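Side-chain contact in clostripain-related protein (Bacteroides thetaiotaomicron, PDB 5L20), which probably cleaves proteins as a cysteine peptidase of the clostripain (C11) family, and is represented here by an N-terminal part of the longer protein: residues Q28-L33 / I47-C52. Residues are numbered along the deposited sequence; the frame is centred on the assembly and turned at random.
Sequences QNISDL and IIIFMC
Ile30 reaches from helix 23-37 to both Ile49 and Met51 of strand 45-52, and its atoms can be followed outward one at a time. CB stands 4.7 Å from CD1 of Ile49, slightly beyond contact. At the branch, CG1 lies 4.1 Å from CD1 of Ile49 and CG2 is 4.2 Å from that same methyl, so CD1 of Ile49 sits against both arms of the fork. The outermost atom, CD1 of Ile30, extends past CD1 of Ile49 and meets SD of Met51 at 3.6 Å, an apolar methyl-to-sulfur contact, while staying 4.3 Å from CG2 of Ile49. Met51 presents its sulfur from an extended chain, with CG opposite the backbone N (chi1 180°), while Ile30 runs obliquely across both partners. One helical turn on, Leu33 approaches Ile47 differently: CD2 of Leu33 and CG2 of Ile47 meet tip to tip at 4.0 Å. No hydrogen bond joins the segments, and the contact is wholly apolar. Ile47, Ile49 and Met51 all point toward the helix, as alternation along a strand requires. Phe61 and Met14, on the flanking strands, also touch Ile49, and Leu16 touches Ile30, extending the apolar layer across the sheet. The short segment axes approach to 11.7 Å at 168°, nearly antiparallel. This is the packing of a beta-alpha-beta crossover: strand 10-16 leads into helix 23-37, which runs back across the sheet and returns to the adjacent parallel strand 45-52, an arrangement consistent with the alpha/beta core of caspase-like peptidases.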
loop_
_atom_site.group_PDB
_atom_site.type_symbol
_atom_site.label_atom_id
_atom_site.label_comp_id
_atom_site.label_asym_id
_atom_site.label_seq_id
_atom_site.Cartn_x
_atom_site.Cartn_y
_atom_site.Cartn_z
ATOM N N GLN A 28 6.654 -10.099 -3.638
ATOM C CA GLN A 28 6.091 -10.918 -4.708
ATOM C C GLN A 28 4.622 -10.554 -4.961
ATOM O O GLN A 28 4.160 -10.538 -6.101
ATOM C CB GLN A 28 6.240 -12.408 -4.364
ATOM C CG GLN A 28 5.649 -13.392 -5.386
ATOM C CD GLN A 28 6.312 -13.293 -6.765
ATOM O OE1 GLN A 28 7.500 -12.992 -6.872
ATOM N NE2 GLN A 28 5.538 -13.531 -7.816
ATOM N N ASN A 29 3.877 -10.244 -3.890
ATOM C CA ASN A 29 2.520 -9.728 -4.083
ATOM C C ASN A 29 2.501 -8.455 -4.963
ATOM O O ASN A 29 1.664 -8.290 -5.868
ATOM C CB ASN A 29 1.849 -9.373 -2.744
ATOM C CG ASN A 29 1.552 -10.582 -1.870
ATOM O OD1 ASN A 29 1.716 -10.522 -0.662
ATOM N ND2 ASN A 29 1.102 -11.691 -2.478
ATOM N N ILE A 30 3.428 -7.539 -4.695
ATOM C CA ILE A 30 3.517 -6.309 -5.472
ATOM C C ILE A 30 3.895 -6.612 -6.923
ATOM O O ILE A 30 3.283 -6.084 -7.851
ATOM C CB ILE A 30 4.527 -5.315 -4.827
ATOM C CG1 ILE A 30 3.977 -4.808 -3.473
ATOM C CG2 ILE A 30 4.768 -4.116 -5.778
ATOM C CD1 ILE A 30 5.019 -4.155 -2.596
ATOM N N SER A 31 4.853 -7.522 -7.106
ATOM C CA SER A 31 5.242 -7.929 -8.453
ATOM C C SER A 31 4.061 -8.520 -9.231
ATOM O O SER A 31 3.804 -8.179 -10.396
ATOM C CB SER A 31 6.402 -8.933 -8.387
ATOM O OG SER A 31 6.778 -9.315 -9.703
ATOM N N ASP A 32 3.304 -9.387 -8.560
ATOM C CA ASP A 32 2.106 -9.959 -9.171
ATOM C C ASP A 32 1.080 -8.888 -9.533
ATOM O O ASP A 32 0.474 -8.910 -10.606
ATOM C CB ASP A 32 1.458 -10.975 -8.225
ATOM C CG ASP A 32 2.203 -12.297 -8.168
ATOM O OD1 ASP A 32 3.198 -12.503 -8.916
ATOM O OD2 ASP A 32 1.767 -13.158 -7.382
ATOM N N LEU A 33 0.872 -7.922 -8.638
ATOM C CA LEU A 33 -0.071 -6.869 -8.950
ATOM C C LEU A 33 0.431 -5.995 -10.097
ATOM O O LEU A 33 -0.358 -5.567 -10.937
ATOM C CB LEU A 33 -0.353 -6.043 -7.698
ATOM C CG LEU A 33 -1.411 -4.939 -7.812
ATOM C CD1 LEU A 33 -2.766 -5.510 -8.178
ATOM C CD2 LEU A 33 -1.523 -4.115 -6.507
ATOM N N ILE A 47 -3.388 3.025 -8.048
ATOM C CA ILE A 47 -2.949 2.063 -7.052
ATOM C C ILE A 47 -1.846 2.721 -6.237
ATOM O O ILE A 47 -0.822 3.136 -6.805
ATOM C CB ILE A 47 -2.418 0.761 -7.677
ATOM C CG1 ILE A 47 -3.556 0.033 -8.407
ATOM C CG2 ILE A 47 -1.830 -0.117 -6.580
ATOM C CD1 ILE A 47 -3.141 -1.192 -9.144
ATOM N N ILE A 48 -2.061 2.827 -4.933
ATOM C CA ILE A 48 -1.122 3.449 -4.002
ATOM C C ILE A 48 -0.713 2.391 -2.988
ATOM O O ILE A 48 -1.581 1.675 -2.473
ATOM C CB ILE A 48 -1.762 4.639 -3.255
ATOM C CG1 ILE A 48 -2.336 5.682 -4.221
ATOM C CG2 ILE A 48 -0.774 5.201 -2.217
ATOM C CD1 ILE A 48 -1.258 6.329 -5.109
ATOM N N ILE A 49 0.583 2.260 -2.717
ATOM C CA ILE A 49 1.083 1.248 -1.817
ATOM C C ILE A 49 1.888 1.868 -0.689
ATOM O O ILE A 49 2.750 2.716 -0.943
ATOM C CB ILE A 49 1.951 0.218 -2.560
ATOM C CG1 ILE A 49 1.146 -0.328 -3.754
ATOM C CG2 ILE A 49 2.437 -0.854 -1.602
ATOM C CD1 ILE A 49 1.790 -1.479 -4.487
ATOM N N PHE A 50 1.562 1.498 0.547
ATOM C CA PHE A 50 2.381 1.782 1.724
ATOM C C PHE A 50 3.043 0.491 2.112
ATOM O O PHE A 50 2.358 -0.494 2.399
ATOM C CB PHE A 50 1.544 2.309 2.890
ATOM C CG PHE A 50 2.292 2.450 4.189
ATOM C CD1 PHE A 50 2.410 1.378 5.076
ATOM C CD2 PHE A 50 2.857 3.688 4.536
ATOM C CE1 PHE A 50 3.065 1.549 6.317
ATOM C CE2 PHE A 50 3.506 3.861 5.755
ATOM C CZ PHE A 50 3.614 2.800 6.648
ATOM N N MET A 51 4.374 0.460 2.147
ATOM C CA MET A 51 5.045 -0.745 2.594
ATOM C C MET A 51 6.193 -0.444 3.547
ATOM O O MET A 51 7.068 0.376 3.228
ATOM C CB MET A 51 5.566 -1.570 1.415
ATOM C CG MET A 51 6.256 -2.811 1.903
ATOM S SD MET A 51 6.714 -3.896 0.554
ATOM C CE MET A 51 7.732 -5.055 1.439
ATOM N N CYS A 52 6.172 -1.087 4.706
ATOM C CA CYS A 52 7.310 -1.078 5.635
ATOM C C CYS A 52 8.415 -1.940 5.053
ATOM O O CYS A 52 8.214 -3.125 4.809
ATOM C CB CYS A 52 6.909 -1.598 7.013
ATOM S SG CYS A 52 5.901 -0.459 7.979
#